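Local coordinates for HydG protein (Carboxydothermus hydrogenoformans, PDB 4RTB) that matures [FeFe]-hydrogenase as a radical S-adenosylmethionine enzyme with a [4Fe-4S] cluster, making carbon monoxide and cyanide ligands, at residues Arg95-Ala100 with Val341-Ala346; Arg31-Val36 with Leu254-Phe259; Ala422-Val427 with Gly462-Tyr467; Gln83-Lys88 with Arg333-Glu338. All blocks are in the same frame, centred on the assembly; numbering follows the deposited sequence.

Interaction 1 (Arg95-Ala100 with Val341-Ala346)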
loop_
_atom_site.group_PDB
_atom_site.type_symbol
_atom_site.label_atom_id
_atom_site.label_comp_id
_atom_site.label_asym_id
_atom_site.label_seq_id
_atom_site.Cartn_x
_atom_site.Cartn_y
_atom_site.Cartn_z
ATOM N N ARG A 95 -0.290 -15.299 -3.165
ATOM C CA ARG A 95 0.194 -14.280 -4.089
ATOM C C ARG A 95 0.566 -12.970 -3.401
ATOM O O ARG A 95 -0.233 -12.392 -2.662
ATOM C CB ARG A 95 -0.860 -14.007 -5.160
ATOM C CG ARG A 95 -0.348 -13.209 -6.337
ATOM C CD ARG A 95 -1.486 -12.748 -7.222
ATOM N NE ARG A 95 -2.361 -11.816 -6.518
ATOM C CZ ARG A 95 -2.715 -10.626 -6.987
ATOM N NH1 ARG A 95 -2.277 -10.216 -8.170
ATOM N NH2 ARG A 95 -3.513 -9.846 -6.272
ATOM N N ILE A 96 1.784 -12.507 -3.654
ATOM C CA ILE A 96 2.224 -11.209 -3.160
ATOM C C ILE A 96 2.769 -10.378 -4.323
ATOM O O ILE A 96 3.641 -10.826 -5.071
ATOM C CB ILE A 96 3.287 -11.356 -2.048
ATOM C CG1 ILE A 96 3.832 -9.985 -1.637
ATOM C CG2 ILE A 96 4.409 -12.300 -2.480
ATOM C CD1 ILE A 96 2.824 -9.131 -0.903
ATOM N N VAL A 97 2.233 -9.174 -4.488
ATOM C CA VAL A 97 2.611 -8.327 -5.611
ATOM C C VAL A 97 3.757 -7.400 -5.227
ATOM O O VAL A 97 3.737 -6.783 -4.162
ATOM C CB VAL A 97 1.420 -7.499 -6.110
ATOM C CG1 VAL A 97 1.794 -6.744 -7.372
ATOM C CG2 VAL A 97 0.224 -8.402 -6.362
ATOM N N LEU A 98 4.758 -7.309 -6.098
ATOM C CA LEU A 98 5.933 -6.496 -5.815
ATOM C C LEU A 98 6.015 -5.266 -6.718
ATOM O O LEU A 98 5.745 -5.335 -7.923
ATOM C CB LEU A 98 7.207 -7.331 -5.958
ATOM C CG LEU A 98 7.302 -8.602 -5.110
ATOM C CD1 LEU A 98 8.718 -9.155 -5.150
ATOM C CD2 LEU A 98 6.855 -8.354 -3.674
ATOM N N PHE A 99 6.385 -4.140 -6.118
ATOM C CA PHE A 99 6.588 -2.902 -6.857
ATOM C C PHE A 99 7.760 -2.131 -6.270
ATOM O O PHE A 99 8.195 -2.398 -5.148
ATOM C CB PHE A 99 5.325 -2.039 -6.832
ATOM C CG PHE A 99 5.059 -1.390 -5.502
ATOM C CD1 PHE A 99 4.424 -2.092 -4.491
ATOM C CD2 PHE A 99 5.436 -0.075 -5.265
ATOM C CE1 PHE A 99 4.177 -1.498 -3.264
ATOM C CE2 PHE A 99 5.192 0.522 -4.041
ATOM C CZ PHE A 99 4.562 -0.190 -3.041
ATOM N N ALA A 100 8.263 -1.169 -7.035
ATOM C CA ALA A 100 9.338 -0.304 -6.571
ATOM C C ALA A 100 8.925 1.160 -6.681
ATOM O O ALA A 100 8.413 1.595 -7.716
ATOM C CB ALA A 100 10.609 -0.562 -7.360
ATOM N N VAL A 341 -1.620 -8.622 3.869
ATOM C CA VAL A 341 -0.890 -7.799 2.908
ATOM C C VAL A 341 -0.839 -8.453 1.529
ATOM O O VAL A 341 -0.501 -9.628 1.407
ATOM C CB VAL A 341 0.547 -7.527 3.398
ATOM C CG1 VAL A 341 1.400 -6.931 2.290
ATOM C CG2 VAL A 341 0.527 -6.625 4.623
ATOM N N SER A 342 -1.180 -7.694 0.491
ATOM C CA SER A 342 -1.194 -8.230 -0.866
ATOM C C SER A 342 -0.206 -7.515 -1.783
ATOM O O SER A 342 0.058 -7.974 -2.897
ATOM C CB SER A 342 -2.604 -8.147 -1.454
ATOM O OG SER A 342 -3.084 -6.815 -1.434
ATOM N N GLN A 343 0.336 -6.392 -1.316
ATOM C CA GLN A 343 1.316 -5.631 -2.088
ATOM C C GLN A 343 2.510 -5.211 -1.236
ATOM O O GLN A 343 2.367 -4.912 -0.050
ATOM C CB GLN A 343 0.673 -4.393 -2.715
ATOM C CG GLN A 343 0.294 -4.564 -4.173
ATOM C CD GLN A 343 0.101 -3.237 -4.881
ATOM O OE1 GLN A 343 1.069 -2.563 -5.235
ATOM N NE2 GLN A 343 -1.153 -2.855 -5.090
ATOM N N MET A 344 3.682 -5.163 -1.860
ATOM C CA MET A 344 4.923 -4.946 -1.128
ATOM C C MET A 344 5.963 -4.151 -1.909
ATOM O O MET A 344 6.074 -4.284 -3.127
ATOM C CB MET A 344 5.525 -6.288 -0.734
ATOM C CG MET A 344 5.527 -6.573 0.745
ATOM S SD MET A 344 6.278 -8.182 1.002
ATOM C CE MET A 344 7.790 -7.978 0.058
ATOM N N SER A 345 6.736 -3.340 -1.194
ATOM C CA SER A 345 7.850 -2.620 -1.797
ATOM C C SER A 345 9.146 -3.391 -1.573
ATOM O O SER A 345 9.599 -3.544 -0.439
ATOM C CB SER A 345 7.963 -1.211 -1.215
ATOM O OG SER A 345 8.375 -1.253 0.139
ATOM N N ALA A 346 9.735 -3.880 -2.658
ATOM C CA ALA A 346 10.957 -4.661 -2.566
ATOM C C ALA A 346 12.123 -3.940 -3.223
ATOM O O ALA A 346 11.971 -3.340 -4.288
ATOM C CB ALA A 346 10.761 -6.024 -3.196
#

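Interaction 2 (Arg31-Val36 with Leu254-Phe259)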
loop_
_atom_site.group_PDB
_atom_site.type_symbol
_atom_site.label_atom_id
_atom_site.label_comp_id
_atom_site.label_asym_id
_atom_site.label_seq_id
_atom_site.Cartn_x
_atom_site.Cartn_y
_atom_site.Cartn_z
ATOM N N ARG A 31 -18.223 9.209 16.655
ATOM C CA ARG A 31 -19.194 8.579 17.556
ATOM C C ARG A 31 -18.720 7.184 17.910
ATOM O O ARG A 31 -18.635 6.824 19.086
ATOM C CB ARG A 31 -20.594 8.494 16.937
ATOM C CG ARG A 31 -20.866 9.452 15.798
ATOM N N THR A 32 -18.402 6.418 16.870
ATOM C CA THR A 32 -17.860 5.077 17.017
ATOM C C THR A 32 -16.709 5.076 18.012
ATOM O O THR A 32 -16.738 4.340 19.001
ATOM C CB THR A 32 -17.369 4.515 15.670
ATOM O OG1 THR A 32 -18.445 4.531 14.722
ATOM C CG2 THR A 32 -16.865 3.092 15.837
ATOM N N TYR A 33 -15.722 5.936 17.765
ATOM C CA TYR A 33 -14.536 5.992 18.611
ATOM C C TYR A 33 -14.914 6.257 20.059
ATOM O O TYR A 33 -14.271 5.751 20.975
ATOM C CB TYR A 33 -13.564 7.063 18.119
ATOM C CG TYR A 33 -12.333 7.205 18.984
ATOM C CD1 TYR A 33 -12.169 8.304 19.816
ATOM C CD2 TYR A 33 -11.338 6.236 18.973
ATOM C CE1 TYR A 33 -11.046 8.438 20.609
ATOM C CE2 TYR A 33 -10.212 6.361 19.763
ATOM C CZ TYR A 33 -10.072 7.464 20.579
ATOM O OH TYR A 33 -8.953 7.595 21.369
ATOM N N GLU A 34 -15.965 7.042 20.267
ATOM C CA GLU A 34 -16.460 7.266 21.616
ATOM C C GLU A 34 -17.052 5.971 22.155
ATOM O O GLU A 34 -16.620 5.468 23.197
ATOM C CB GLU A 34 -17.500 8.388 21.641
ATOM N N ILE A 35 -18.018 5.427 21.415
ATOM C CA ILE A 35 -18.750 4.237 21.834
ATOM C C ILE A 35 -17.799 3.121 22.239
ATOM O O ILE A 35 -17.845 2.642 23.377
ATOM C CB ILE A 35 -19.685 3.722 20.723
ATOM C CG1 ILE A 35 -20.736 4.777 20.374
ATOM C CG2 ILE A 35 -20.358 2.433 21.155
ATOM C CD1 ILE A 35 -21.684 4.350 19.273
ATOM N N VAL A 36 -16.932 2.735 21.305
ATOM C CA VAL A 36 -15.902 1.732 21.548
ATOM C C VAL A 36 -15.210 1.934 22.894
ATOM O O VAL A 36 -15.107 0.993 23.687
ATOM C CB VAL A 36 -14.838 1.743 20.432
ATOM C CG1 VAL A 36 -13.690 0.813 20.782
ATOM C CG2 VAL A 36 -15.453 1.356 19.095
ATOM N N LEU A 254 0.721 8.442 14.323
ATOM C CA LEU A 254 0.404 9.862 14.369
ATOM C C LEU A 254 -0.570 10.138 15.508
ATOM O O LEU A 254 -0.328 11.004 16.347
ATOM C CB LEU A 254 -0.179 10.325 13.033
ATOM C CG LEU A 254 0.662 11.324 12.236
ATOM C CD1 LEU A 254 2.132 10.929 12.222
ATOM C CD2 LEU A 254 0.126 11.460 10.820
ATOM N N GLY A 255 -1.668 9.391 15.533
ATOM C CA GLY A 255 -2.634 9.485 16.612
ATOM C C GLY A 255 -3.013 8.111 17.130
ATOM O O GLY A 255 -2.332 7.126 16.837
ATOM N N ASP A 256 -4.095 8.046 17.902
ATOM C CA ASP A 256 -4.593 6.773 18.412
ATOM C C ASP A 256 -4.907 5.849 17.242
ATOM O O ASP A 256 -5.765 6.160 16.418
ATOM C CB ASP A 256 -5.833 6.982 19.283
ATOM C CG ASP A 256 -6.068 5.838 20.249
ATOM O OD1 ASP A 256 -6.805 4.892 19.894
ATOM O OD2 ASP A 256 -5.514 5.884 21.368
ATOM N N PRO A 257 -4.202 4.713 17.166
ATOM C CA PRO A 257 -4.268 3.791 16.026
ATOM C C PRO A 257 -5.686 3.280 15.793
ATOM O O PRO A 257 -6.089 3.050 14.647
ATOM C CB PRO A 257 -3.330 2.648 16.440
ATOM C CG PRO A 257 -2.513 3.197 17.572
ATOM C CD PRO A 257 -3.396 4.164 18.267
ATOM N N LEU A 258 -6.428 3.111 16.884
ATOM C CA LEU A 258 -7.823 2.697 16.827
ATOM C C LEU A 258 -8.635 3.632 15.940
ATOM O O LEU A 258 -9.402 3.192 15.076
ATOM C CB LEU A 258 -8.419 2.652 18.237
ATOM C CG LEU A 258 -9.934 2.477 18.352
ATOM C CD1 LEU A 258 -10.366 1.197 17.665
ATOM C CD2 LEU A 258 -10.378 2.484 19.809
ATOM N N PHE A 259 -8.445 4.929 16.152
ATOM C CA PHE A 259 -9.200 5.937 15.428
ATOM C C PHE A 259 -8.890 5.932 13.932
ATOM O O PHE A 259 -9.798 6.040 13.111
ATOM C CB PHE A 259 -8.930 7.322 16.011
ATOM C CG PHE A 259 -9.844 8.384 15.480
ATOM C CD1 PHE A 259 -11.053 8.644 16.099
ATOM C CD2 PHE A 259 -9.497 9.117 14.359
ATOM C CE1 PHE A 259 -11.900 9.619 15.612
ATOM C CE2 PHE A 259 -10.342 10.089 13.866
ATOM C CZ PHE A 259 -11.543 10.343 14.494
#

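Interaction 3 (Ala422-Val427 with Gly462-Tyr467)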
loop_
_atom_site.group_PDB
_atom_site.type_symbol
_atom_site.label_atom_id
_atom_site.label_comp_id
_atom_site.label_asym_id
_atom_site.label_seq_id
_atom_site.Cartn_x
_atom_site.Cartn_y
_atom_site.Cartn_z
ATOM N N ALA A 422 -0.484 -14.193 -12.490
ATOM C CA ALA A 422 0.610 -14.084 -11.528
ATOM C C ALA A 422 1.706 -15.108 -11.821
ATOM O O ALA A 422 2.903 -14.787 -11.800
ATOM C CB ALA A 422 0.087 -14.259 -10.114
ATOM N N LEU A 423 1.281 -16.342 -12.082
ATOM C CA LEU A 423 2.177 -17.412 -12.492
ATOM C C LEU A 423 3.081 -16.960 -13.617
ATOM O O LEU A 423 4.296 -17.076 -13.521
ATOM C CB LEU A 423 1.388 -18.641 -12.941
ATOM C CG LEU A 423 0.756 -19.523 -11.866
ATOM C CD1 LEU A 423 -0.182 -20.530 -12.511
ATOM C CD2 LEU A 423 1.832 -20.227 -11.060
ATOM N N PHE A 424 2.482 -16.430 -14.679
ATOM C CA PHE A 424 3.256 -16.069 -15.858
ATOM C C PHE A 424 4.075 -14.801 -15.672
ATOM O O PHE A 424 5.119 -14.648 -16.306
ATOM C CB PHE A 424 2.339 -15.939 -17.070
ATOM C CG PHE A 424 1.959 -17.258 -17.659
ATOM C CD1 PHE A 424 2.890 -18.003 -18.362
ATOM C CD2 PHE A 424 0.686 -17.775 -17.486
ATOM C CE1 PHE A 424 2.556 -19.227 -18.898
ATOM C CE2 PHE A 424 0.345 -19.002 -18.019
ATOM C CZ PHE A 424 1.284 -19.729 -18.725
ATOM N N SER A 425 3.623 -13.898 -14.810
ATOM C CA SER A 425 4.439 -12.735 -14.487
ATOM C C SER A 425 5.722 -13.213 -13.811
ATOM O O SER A 425 6.827 -12.763 -14.144
ATOM C CB SER A 425 3.681 -11.750 -13.592
ATOM O OG SER A 425 3.404 -12.307 -12.322
ATOM N N PHE A 426 5.571 -14.154 -12.883
ATOM C CA PHE A 426 6.725 -14.723 -12.197
ATOM C C PHE A 426 7.594 -15.538 -13.155
ATOM O O PHE A 426 8.819 -15.568 -13.020
ATOM C CB PHE A 426 6.277 -15.589 -11.020
ATOM C CG PHE A 426 7.410 -16.102 -10.179
ATOM C CD1 PHE A 426 7.633 -17.462 -10.046
ATOM C CD2 PHE A 426 8.260 -15.221 -9.528
ATOM C CE1 PHE A 426 8.677 -17.938 -9.271
ATOM C CE2 PHE A 426 9.306 -15.689 -8.754
ATOM C CZ PHE A 426 9.515 -17.049 -8.626
ATOM N N VAL A 427 6.957 -16.195 -14.122
ATOM C CA VAL A 427 7.683 -16.921 -15.158
ATOM C C VAL A 427 8.583 -15.951 -15.910
ATOM O O VAL A 427 9.774 -16.209 -16.089
ATOM C CB VAL A 427 6.730 -17.629 -16.155
ATOM C CG1 VAL A 427 7.501 -18.132 -17.364
ATOM C CG2 VAL A 427 5.998 -18.780 -15.485
ATOM N N GLY A 462 0.406 -25.616 -16.914
ATOM C CA GLY A 462 1.640 -26.269 -16.515
ATOM C C GLY A 462 2.492 -26.652 -17.708
ATOM O O GLY A 462 3.705 -26.389 -17.736
ATOM N N ARG A 463 1.855 -27.268 -18.702
ATOM C CA ARG A 463 2.547 -27.623 -19.940
ATOM C C ARG A 463 3.203 -26.394 -20.577
ATOM O O ARG A 463 4.370 -26.439 -20.987
ATOM C CB ARG A 463 1.578 -28.281 -20.928
ATOM C CG ARG A 463 1.052 -29.643 -20.487
ATOM C CD ARG A 463 1.641 -30.773 -21.325
ATOM N NE ARG A 463 1.128 -32.079 -20.918
ATOM C CZ ARG A 463 1.794 -32.945 -20.161
ATOM N NH1 ARG A 463 3.014 -32.654 -19.728
ATOM N NH2 ARG A 463 1.245 -34.109 -19.842
ATOM N N ALA A 464 2.454 -25.294 -20.637
ATOM C CA ALA A 464 2.949 -24.054 -21.233
ATOM C C ALA A 464 4.136 -23.474 -20.466
ATOM O O ALA A 464 5.134 -23.063 -21.064
ATOM C CB ALA A 464 1.836 -23.034 -21.310
ATOM N N ILE A 465 4.014 -23.433 -19.142
ATOM C CA ILE A 465 5.088 -22.967 -18.272
ATOM C C ILE A 465 6.363 -23.773 -18.486
ATOM O O ILE A 465 7.457 -23.212 -18.570
ATOM C CB ILE A 465 4.689 -23.052 -16.785
ATOM C CG1 ILE A 465 3.559 -22.072 -16.477
ATOM C CG2 ILE A 465 5.885 -22.770 -15.884
ATOM C CD1 ILE A 465 3.062 -22.151 -15.053
ATOM N N GLU A 466 6.219 -25.091 -18.580
ATOM C CA GLU A 466 7.386 -25.941 -18.770
ATOM C C GLU A 466 7.982 -25.749 -20.163
ATOM O O GLU A 466 9.193 -25.868 -20.345
ATOM C CB GLU A 466 7.034 -27.411 -18.538
ATOM C CG GLU A 466 8.247 -28.290 -18.269
ATOM C CD GLU A 466 7.870 -29.651 -17.723
ATOM O OE1 GLU A 466 6.687 -30.034 -17.846
ATOM O OE2 GLU A 466 8.753 -30.335 -17.161
ATOM N N TYR A 467 7.133 -25.448 -21.144
ATOM C CA TYR A 467 7.623 -25.145 -22.487
ATOM C C TYR A 467 8.461 -23.868 -22.484
ATOM O O TYR A 467 9.560 -23.837 -23.042
ATOM C CB TYR A 467 6.463 -25.007 -23.476
ATOM C CG TYR A 467 6.889 -24.611 -24.876
ATOM C CD1 TYR A 467 6.926 -23.275 -25.263
ATOM C CD2 TYR A 467 7.251 -25.572 -25.812
ATOM C CE1 TYR A 467 7.315 -22.908 -26.538
ATOM C CE2 TYR A 467 7.640 -25.214 -27.091
ATOM C CZ TYR A 467 7.670 -23.881 -27.449
ATOM O OH TYR A 467 8.056 -23.519 -28.719
#

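Interaction 4 (Gln83-Lys88 with Arg333-Glu338)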
loop_
_atom_site.group_PDB
_atom_site.type_symbol
_atom_site.label_atom_id
_atom_site.label_comp_id
_atom_site.label_asym_id
_atom_site.label_seq_id
_atom_site.Cartn_x
_atom_site.Cartn_y
_atom_site.Cartn_z
ATOM N N GLN A 83 -8.699 -16.128 11.210
ATOM C CA GLN A 83 -9.639 -15.647 10.202
ATOM C C GLN A 83 -8.955 -14.812 9.122
ATOM O O GLN A 83 -9.271 -14.943 7.938
ATOM C CB GLN A 83 -10.752 -14.831 10.856
ATOM C CG GLN A 83 -12.057 -15.588 10.990
ATOM C CD GLN A 83 -12.602 -16.042 9.650
ATOM O OE1 GLN A 83 -12.505 -15.328 8.652
ATOM N NE2 GLN A 83 -13.176 -17.241 9.621
ATOM N N ALA A 84 -8.022 -13.958 9.534
ATOM C CA ALA A 84 -7.291 -13.114 8.593
ATOM C C ALA A 84 -6.548 -13.955 7.555
ATOM O O ALA A 84 -6.669 -13.712 6.347
ATOM C CB ALA A 84 -6.321 -12.209 9.336
ATOM N N ARG A 85 -5.790 -14.942 8.028
ATOM C CA ARG A 85 -5.048 -15.833 7.139
ATOM C C ARG A 85 -6.000 -16.602 6.231
ATOM O O ARG A 85 -5.705 -16.822 5.048
ATOM C CB ARG A 85 -4.178 -16.814 7.938
ATOM C CG ARG A 85 -3.175 -16.156 8.882
ATOM C CD ARG A 85 -2.190 -17.166 9.479
ATOM N NE ARG A 85 -1.184 -16.500 10.307
ATOM C CZ ARG A 85 -0.882 -16.843 11.555
ATOM N NH1 ARG A 85 -1.499 -17.862 12.138
ATOM N NH2 ARG A 85 0.045 -16.166 12.221
ATOM N N LYS A 86 -7.141 -17.008 6.783
ATOM C CA LYS A 86 -8.103 -17.770 5.994
ATOM C C LYS A 86 -8.646 -16.929 4.842
ATOM O O LYS A 86 -8.734 -17.398 3.707
ATOM C CB LYS A 86 -9.251 -18.278 6.868
ATOM C CG LYS A 86 -10.010 -19.435 6.243
ATOM C CD LYS A 86 -10.146 -20.595 7.214
ATOM C CE LYS A 86 -11.350 -20.412 8.116
ATOM N NZ LYS A 86 -12.621 -20.507 7.347
ATOM N N VAL A 87 -8.990 -15.681 5.143
ATOM C CA VAL A 87 -9.514 -14.748 4.148
ATOM C C VAL A 87 -8.484 -14.402 3.071
ATOM O O VAL A 87 -8.783 -14.440 1.863
ATOM C CB VAL A 87 -9.995 -13.451 4.827
ATOM C CG1 VAL A 87 -10.309 -12.383 3.794
ATOM C CG2 VAL A 87 -11.204 -13.732 5.708
ATOM N N LYS A 88 -7.272 -14.068 3.512
ATOM C CA LYS A 88 -6.191 -13.741 2.591
ATOM C C LYS A 88 -5.925 -14.912 1.655
ATOM O O LYS A 88 -5.700 -14.716 0.459
ATOM C CB LYS A 88 -4.918 -13.364 3.355
ATOM C CG LYS A 88 -3.847 -12.690 2.494
ATOM C CD LYS A 88 -2.877 -13.700 1.896
ATOM C CE LYS A 88 -2.113 -13.105 0.721
ATOM N NZ LYS A 88 -1.372 -11.873 1.095
ATOM N N ARG A 333 7.570 -9.023 8.104
ATOM C CA ARG A 333 7.096 -8.731 6.756
ATOM C C ARG A 333 6.248 -9.872 6.192
ATOM O O ARG A 333 5.100 -9.663 5.775
ATOM C CB ARG A 333 8.295 -8.445 5.842
ATOM C CG ARG A 333 7.958 -8.019 4.428
ATOM C CD ARG A 333 8.589 -8.958 3.413
ATOM N NE ARG A 333 10.036 -8.802 3.289
ATOM C CZ ARG A 333 10.859 -9.783 2.929
ATOM N NH1 ARG A 333 10.378 -10.993 2.672
ATOM N NH2 ARG A 333 12.164 -9.563 2.835
ATOM N N ASP A 334 6.796 -11.082 6.209
ATOM C CA ASP A 334 6.091 -12.214 5.620
ATOM C C ASP A 334 4.968 -12.742 6.520
ATOM O O ASP A 334 4.050 -13.413 6.042
ATOM C CB ASP A 334 7.086 -13.320 5.274
ATOM C CG ASP A 334 8.091 -12.877 4.224
ATOM O OD1 ASP A 334 9.237 -13.370 4.233
ATOM O OD2 ASP A 334 7.732 -12.021 3.390
ATOM N N GLU A 335 5.028 -12.429 7.813
ATOM C CA GLU A 335 3.890 -12.684 8.696
ATOM C C GLU A 335 2.722 -11.793 8.275
ATOM O O GLU A 335 1.575 -12.239 8.207
ATOM C CB GLU A 335 4.249 -12.432 10.166
ATOM C CG GLU A 335 4.238 -13.690 11.038
ATOM C CD GLU A 335 3.884 -13.409 12.492
ATOM O OE1 GLU A 335 4.655 -12.703 13.177
ATOM O OE2 GLU A 335 2.827 -13.898 12.949
ATOM N N LEU A 336 3.027 -10.532 7.981
ATOM C CA LEU A 336 2.025 -9.582 7.520
ATOM C C LEU A 336 1.479 -10.014 6.165
ATOM O O LEU A 336 0.288 -9.851 5.891
ATOM C CB LEU A 336 2.612 -8.170 7.442
ATOM C CG LEU A 336 3.113 -7.597 8.770
ATOM C CD1 LEU A 336 3.866 -6.294 8.554
ATOM C CD2 LEU A 336 1.962 -7.404 9.747
ATOM N N VAL A 337 2.344 -10.569 5.321
ATOM C CA VAL A 337 1.879 -11.125 4.055
ATOM C C VAL A 337 0.915 -12.286 4.327
ATOM O O VAL A 337 -0.115 -12.408 3.661
ATOM C CB VAL A 337 3.050 -11.595 3.159
ATOM C CG1 VAL A 337 2.525 -12.251 1.894
ATOM C CG2 VAL A 337 3.957 -10.420 2.811
ATOM N N GLU A 338 1.240 -13.118 5.317
ATOM C CA GLU A 338 0.350 -14.205 5.740
ATOM C C GLU A 338 -1.015 -13.685 6.199
ATOM O O GLU A 338 -2.048 -14.299 5.918
ATOM C CB GLU A 338 0.984 -15.023 6.878
ATOM C CG GLU A 338 1.843 -16.212 6.451
ATOM C CD GLU A 338 2.565 -16.869 7.626
ATOM O OE1 GLU A 338 1.890 -17.331 8.573
ATOM O OE2 GLU A 338 3.815 -16.919 7.602
#

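Interaction 1 (Arg95-Ala100 with Val341-Ala346)
I96 keeps CG1 trans to its amide nitrogen and then folds CD1 back (chi2 69°), which lays that methyl against the neighbouring strand. I96 CD1 comes 3.5 Å from S342 C, and M344 CB also lies close to it, at 3.9 Å. The ring of F99 is swung between its own N and C atoms (chi1 73°); S345 CB lies over one face, while the amide of Q343 stands nearly perpendicular to the ring (82°). Between these groups the backbones pair in parallel. V97 gives its N-H to S342 O (2.9 Å) and takes one at its O from M344 N (2.8 Å); F99 likewise binds M344 O through its N and A346 N through its O. This is how a TIM barrel closes, the first strand, 95-105, meeting the last of the barrel, 343-345. Outside, L98 CD2 rests on M344 CB at 3.8 Å, and helices 330-339 and 375-384 cover that side. V97, F99, Q343 and S345 share the other face, the one turned to the barrel interior, with F99 about 10 Å from S-adenosylmethionine at its side chain. The chemistry is thus divided: an apolar outer face, a mixed inner one, and backbone bonds as the polar glue between the strands.

Interaction 2 (Arg31-Val36 with Leu254-Phe259)
Y33 leaves helix 23-39 and lies across the start of helix 257-275, meeting three residues in turn, a compact example of one aromatic side chain joining two distant parts of a chain. Its place on the helix already brings CB into contact, 3.6 Å from F259 CD1. The ring carbon CG, set trans to the backbone nitrogen (chi1 178°), carries the ring away from its own helix, and Y33 CG lies 3.5 Å from the same F259 CD1. There the edge of the F259 ring is turned onto the face of the tyrosine, a T-shaped pair with ring centroids 5.2 Å apart and planes at 84°. Farther out, CE2 of Y33 meets a methyl, L258 CD2, at 3.9 Å, and D256 OD1 sits near the ring plane at the edge, 3.7 Å from that same CE2. The phenol OH ends 3.6 Å from D256 CG, beside the carboxylate without a hydrogen bond to it. Replacing the tyrosine by an alanine would probably leave the F259 edge without its aromatic face and open a gap beside L258. One turn on, V36 adds a smaller contact, its CG1 sliding past L258 CD2 at 3.8 Å. D256 occupies the N-cap position of helix 257-275, the helix that follows barrel strand 246-249, so the N-terminal helix is held against the beginning of a barrel element. Helix 62-70 flanks the contact, touching T32 through L62 and both P257 and L258 through F69.

Interaction 3 (Ala422-Val427 with Gly462-Tyr467)
Two nearly parallel helices pack side by side here, F424 and V427 of helix 419-432 against I465 of helix 459-468, in the helical C-terminal region that follows the barrel. Over the two short segments the axes run 8° from parallel and approach to 11.2 Å, a separation wide enough that side chains, and not backbones, do all the touching. I465 carries most of it. Its CG1 lies beside the backbone N (chi1 -66°) and CG2 trans to that N, which splits the side chain between two neighbours: I465 CG1 comes 3.9 Å from F424 CE1, whereas I465 CG2 meets V427 CG2 at 4.0 Å. The tip of the CG1 branch, I465 CD1, makes a looser approach of 4.4 Å to L423 CB. The phenylalanine also extends past the isoleucine, so that A464 CB sits at the rim of its ring, near the ring plane and 4.2 Å from F424 CZ. Helix 438-454, which lies between the two in sequence, seals the inner side: L448 touches L423 and V427, and V452 touches I465. On the far flank A422 and F426 pack against strand 388-390, joining the bundle to the sheet. With no hydrogen bond or charge pair between the segments, cohesion comes from dispersion and shielding hydrocarbon from water, which draw the helices together; the bulk of I465, F424 and V427 sets the distance, with no exact bonding direction.

Interaction 4 (Gln83-Lys88 with Arg333-Glu338)
K88 and R85 show two grades of contact where helix 74-91 crosses helix 330-339, the helix between the last two strands of the TIM barrel. The segment axes make an angle of 72° and approach to 10.1 Å. On the closely packed side K88 is buried: its chain, bent at chi2 (-91°) and again near the tip, brings CD to 3.5 Å from V337 O and NZ to 2.9 Å from that same oxygen in a hydrogen bond. The carbonyl belongs to the C-terminal turn of its helix, whose partial negative charge probably strengthens the attraction. An alanine in place of the lysine would probably deprive V337 O of this donor and leave a gap beside the helix end. The looser side, toward solvent, is ionic. R85 NH2 faces E335 OE2 across a long salt bridge of 3.7 Å, with the oxygen at the guanidinium edge; E335 also has a weak, distant partner in K307. The second long bridge, R85 NE to E338 OE1 at 3.6 Å, is a matter of charge alone, since the oxygen stands well out of the guanidinium plane. E338 also contributes its backbone, the carbonyl O lying 3.6 Å from R85 CA in a C-H...O contact.

Read from the N terminus, the chain sets out 31-36, 83-88 and 95-100, and their partners 254-259, 333-338 and 341-346 follow in the same order. Interactions 2, 4 and 1 therefore cross one another, each closing a loop of over 200 residues. Interaction 2 ties the first helix to the barrel; interaction 4 ties the helix before the first strand, 74-91, to helix 330-339, and interaction 1 joins that strand to the last barrel strand, 343-345. The latter two touch, M344 SD lying 3.4 Å from R333 CD. Interaction 3 follows in series, a short loop within the C-terminal helices, reaching interaction 1 through R95 and A422, and lies across the chain's centre from interaction 2.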